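Local coordinates for protein dimethylsulfoniopropionate lyase (Roseovarius nubinhibens, PDB 4B29) that probably cleaves dimethylsulfoniopropionate to release dimethyl sulfide, using a zinc ion held in a small beta-barrel of the cupin family, at residues L155-H166 / A190-L201. Residues are numbered along the deposited sequence; the frame is centred on the assembly and turned at random.
Sequences LYSVVSGRALFH and AMTTLTDPILTL. With PO4 (phosphate ion), chain B; EDO (1,2-ethanediol), chain F.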
# COMPACT_ATOMS: atom_id res chain seq x y z
N LEU A 155 -3.03 7.61 5.04
CA LEU A 155 -3.74 6.76 6.03
C LEU A 155 -3.45 5.32 5.63
O LEU A 155 -3.96 4.83 4.61
CB LEU A 155 -5.24 7.06 6.01
CG LEU A 155 -6.06 6.22 7.02
CD1 LEU A 155 -5.59 6.44 8.48
CD2 LEU A 155 -7.55 6.54 6.87
N TYR A 156 -2.61 4.64 6.43
CA TYR A 156 -2.34 3.24 6.18
C TYR A 156 -3.48 2.36 6.69
O TYR A 156 -4.13 2.68 7.68
CB TYR A 156 -1.09 2.80 7.03
CG TYR A 156 0.15 2.71 6.23
CD1 TYR A 156 0.88 3.88 5.91
CD2 TYR A 156 0.61 1.50 5.74
CE1 TYR A 156 2.08 3.79 5.17
CE2 TYR A 156 1.78 1.40 5.01
CZ TYR A 156 2.48 2.55 4.69
OH TYR A 156 3.65 2.45 3.98
N SER A 157 -3.69 1.22 5.99
CA SER A 157 -4.43 0.08 6.60
C SER A 157 -3.57 -1.14 6.36
O SER A 157 -2.82 -1.22 5.38
CB SER A 157 -5.86 -0.12 6.03
OG SER A 157 -5.81 -0.63 4.68
N VAL A 158 -3.71 -2.11 7.29
CA VAL A 158 -3.07 -3.39 7.07
C VAL A 158 -4.08 -4.40 6.47
O VAL A 158 -5.18 -4.56 7.00
CB VAL A 158 -2.59 -3.94 8.44
CG1 VAL A 158 -1.83 -5.32 8.20
CG2 VAL A 158 -1.62 -2.91 9.03
N VAL A 159 -3.66 -5.06 5.39
CA VAL A 159 -4.56 -6.05 4.77
C VAL A 159 -4.23 -7.42 5.33
O VAL A 159 -5.17 -8.16 5.69
CB VAL A 159 -4.38 -6.08 3.23
CG1 VAL A 159 -5.36 -7.12 2.60
CG2 VAL A 159 -4.74 -4.66 2.68
N SER A 160 -2.95 -7.72 5.37
CA SER A 160 -2.57 -9.06 5.90
C SER A 160 -1.17 -8.98 6.45
O SER A 160 -0.38 -8.05 6.16
CB SER A 160 -2.72 -10.14 4.78
OG SER A 160 -1.99 -9.79 3.61
N GLY A 161 -0.82 -9.95 7.30
CA GLY A 161 0.50 -9.87 7.93
C GLY A 161 0.44 -8.90 9.12
O GLY A 161 -0.63 -8.68 9.71
N ARG A 162 1.59 -8.34 9.46
CA ARG A 162 1.69 -7.41 10.61
C ARG A 162 3.05 -6.77 10.60
O ARG A 162 4.03 -7.30 10.02
CB ARG A 162 1.43 -8.16 11.94
CG ARG A 162 2.52 -9.07 12.31
CD ARG A 162 2.10 -9.94 13.58
NE ARG A 162 2.01 -9.36 14.91
CZ ARG A 162 3.04 -9.26 15.78
NH1 ARG A 162 4.27 -9.61 15.45
NH2 ARG A 162 2.84 -8.80 17.02
N ALA A 163 3.14 -5.57 11.18
CA ALA A 163 4.42 -4.90 11.26
C ALA A 163 4.42 -3.84 12.34
O ALA A 163 3.35 -3.43 12.79
CB ALA A 163 4.80 -4.23 9.87
N LEU A 164 5.62 -3.39 12.70
CA LEU A 164 5.80 -2.35 13.71
C LEU A 164 5.96 -1.02 13.00
O LEU A 164 6.91 -0.86 12.21
CB LEU A 164 7.04 -2.68 14.56
CG LEU A 164 7.26 -1.71 15.71
CD1 LEU A 164 6.10 -1.76 16.71
CD2 LEU A 164 8.67 -2.09 16.35
N PHE A 165 5.05 -0.08 13.32
CA PHE A 165 5.00 1.25 12.69
C PHE A 165 5.56 2.33 13.59
O PHE A 165 5.13 2.45 14.74
CB PHE A 165 3.56 1.58 12.33
CG PHE A 165 3.10 0.87 11.08
CD1 PHE A 165 2.75 -0.51 11.09
CD2 PHE A 165 3.09 1.59 9.87
CE1 PHE A 165 2.33 -1.17 9.93
CE2 PHE A 165 2.64 0.94 8.67
CZ PHE A 165 2.27 -0.42 8.71
N HIS A 166 6.51 3.10 13.03
CA HIS A 166 7.19 4.19 13.72
C HIS A 166 6.74 5.52 13.13
O HIS A 166 6.54 5.61 11.89
CB HIS A 166 8.70 4.10 13.48
CG HIS A 166 9.29 2.76 13.82
ND1 HIS A 166 9.51 2.37 15.13
CD2 HIS A 166 9.71 1.74 13.03
CE1 HIS A 166 10.04 1.15 15.13
NE2 HIS A 166 10.18 0.75 13.87
N ALA A 190 8.38 5.17 9.67
CA ALA A 190 9.18 4.02 9.27
C ALA A 190 8.44 2.75 9.68
O ALA A 190 7.38 2.82 10.32
CB ALA A 190 10.58 4.08 9.96
N MET A 191 8.91 1.60 9.22
CA MET A 191 8.18 0.38 9.53
C MET A 191 9.16 -0.81 9.51
O MET A 191 10.02 -0.86 8.65
CB MET A 191 7.13 0.15 8.42
CG MET A 191 6.15 -1.00 8.75
SD MET A 191 5.21 -1.51 7.25
CE MET A 191 6.54 -2.28 6.33
N THR A 192 8.96 -1.77 10.42
CA THR A 192 9.83 -2.95 10.49
C THR A 192 8.95 -4.19 10.43
O THR A 192 7.98 -4.32 11.22
CB THR A 192 10.52 -2.96 11.87
OG1 THR A 192 11.20 -1.71 12.03
CG2 THR A 192 11.50 -4.15 11.97
N THR A 193 9.28 -5.11 9.53
CA THR A 193 8.64 -6.43 9.61
C THR A 193 9.61 -7.36 10.39
O THR A 193 10.84 -7.27 10.28
CB THR A 193 8.36 -7.09 8.25
OG1 THR A 193 9.50 -6.94 7.42
CG2 THR A 193 7.16 -6.39 7.51
N LEU A 194 9.00 -8.22 11.17
CA LEU A 194 9.74 -9.21 11.97
C LEU A 194 9.56 -10.56 11.28
O LEU A 194 10.02 -10.73 10.16
CB LEU A 194 9.21 -9.16 13.41
CG LEU A 194 9.50 -7.91 14.25
CD1 LEU A 194 10.96 -7.52 14.21
CD2 LEU A 194 8.60 -6.73 13.88
N THR A 195 8.85 -11.50 11.90
CA THR A 195 8.70 -12.83 11.37
C THR A 195 7.64 -12.98 10.25
O THR A 195 7.66 -13.94 9.46
CB THR A 195 8.35 -13.75 12.60
OG1 THR A 195 9.58 -13.90 13.34
CG2 THR A 195 7.92 -15.04 12.16
N ASP A 196 6.74 -12.02 10.17
CA ASP A 196 5.63 -12.05 9.23
C ASP A 196 5.86 -10.96 8.18
O ASP A 196 6.56 -10.01 8.47
CB ASP A 196 4.32 -11.77 9.96
CG ASP A 196 4.08 -12.78 11.09
OD1 ASP A 196 4.13 -13.99 10.79
OD2 ASP A 196 3.82 -12.36 12.22
N PRO A 197 5.37 -11.19 6.97
CA PRO A 197 5.36 -10.10 5.96
C PRO A 197 4.25 -9.11 6.33
O PRO A 197 3.51 -9.28 7.32
CB PRO A 197 4.96 -10.85 4.70
CG PRO A 197 3.95 -11.89 5.18
CD PRO A 197 4.51 -12.32 6.57
N ILE A 198 4.08 -8.07 5.50
CA ILE A 198 2.88 -7.23 5.63
C ILE A 198 2.46 -6.75 4.24
O ILE A 198 3.30 -6.48 3.40
CB ILE A 198 3.10 -5.99 6.58
CG1 ILE A 198 1.73 -5.34 6.89
CG2 ILE A 198 4.18 -4.98 6.03
CD1 ILE A 198 1.84 -4.27 7.97
N LEU A 199 1.15 -6.71 4.05
CA LEU A 199 0.55 -6.21 2.80
C LEU A 199 -0.39 -5.08 3.23
O LEU A 199 -1.23 -5.28 4.13
CB LEU A 199 -0.23 -7.35 2.15
CG LEU A 199 -1.05 -7.06 0.87
CD1 LEU A 199 -0.12 -6.63 -0.26
CD2 LEU A 199 -1.93 -8.29 0.47
N THR A 200 -0.24 -3.90 2.60
CA THR A 200 -0.97 -2.70 3.08
C THR A 200 -1.76 -2.09 1.93
O THR A 200 -1.42 -2.30 0.75
CB THR A 200 0.00 -1.61 3.57
OG1 THR A 200 0.92 -1.29 2.51
CG2 THR A 200 0.84 -2.16 4.81
N LEU A 201 -2.78 -1.33 2.30
CA LEU A 201 -3.54 -0.55 1.31
C LEU A 201 -3.69 0.84 1.95
O LEU A 201 -4.12 0.96 3.11
CB LEU A 201 -4.89 -1.23 0.99
CG LEU A 201 -5.61 -0.47 -0.14
CD1 LEU A 201 -6.37 -1.44 -1.09
CD2 LEU A 201 -6.58 0.52 0.50
P PO4 B . 5.03 5.18 2.35
O1 PO4 B . 6.05 4.58 1.43
O2 PO4 B . 3.64 4.88 1.75
O3 PO4 B . 5.11 4.62 3.76
O4 PO4 B . 5.17 6.66 2.47
C1 EDO F . 1.83 1.88 0.74
O1 EDO F . 2.24 1.00 1.79
C2 EDO F . 2.98 1.96 -0.22
O2 EDO F . 2.61 3.00 -1.11
O HOH W 1 6.20 -8.68 10.73
O HOH W 2 5.57 -10.22 13.01
O HOH W 3 12.18 -1.24 14.42
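Two strand-loop-strand units pair antiparallel, each giving one strand to each sheet of the barrel: 155-159 runs beside 198-201 in one, 163-166 beside 190-192 in the other, and the connections 160-162 and 193-197 lie side by side where each chain passes between sheets. In the first sheet a classic beta bulge sets V159 and S160 against L199, whose carbonyl O takes both amides, at 2.7 Å from V159 N and 3.2 Å from S160 N. L201 O is likewise gripped twice, by S157 N and by S157 OG at 2.8 Å; that hydroxyl also bonds W38. The chain turns its corner at S160, and G161, with no side chain, pairs with I198, its CA 3.1 Å from P197 O in a CA-H...O contact. This is the double-stranded beta-helix of cupins, and its interior is packed here by F165, M191, I198 and A163. Extended at chi1 (-171°) and chi2 (-165°), M191 lays CG over the centre of the F165 ring, 3.8 Å from the centroid, as a CH-pi contact, and SD 3.5 Å from F165 CZ in a Met-aromatic contact. I198 CD1 meets the same ring at its edge and reaches A163 CB at 3.5 Å. Nearer the zinc site of H150, E154 and H189, T200 CG2 lies at the edge of the Y156 ring while F165 CE2 lies over one face, toward its rim. Y156 OH donates to the phosphate O3 (2.6 Å), and ethanediol O1 bridges T200 OG1 and Y156 OH, its bond to the tyrosine being weak. Beside the 193-197 loop, a water links R162 NH1 to D196 OD2, whereas R162 NE forms a salt bridge with E176.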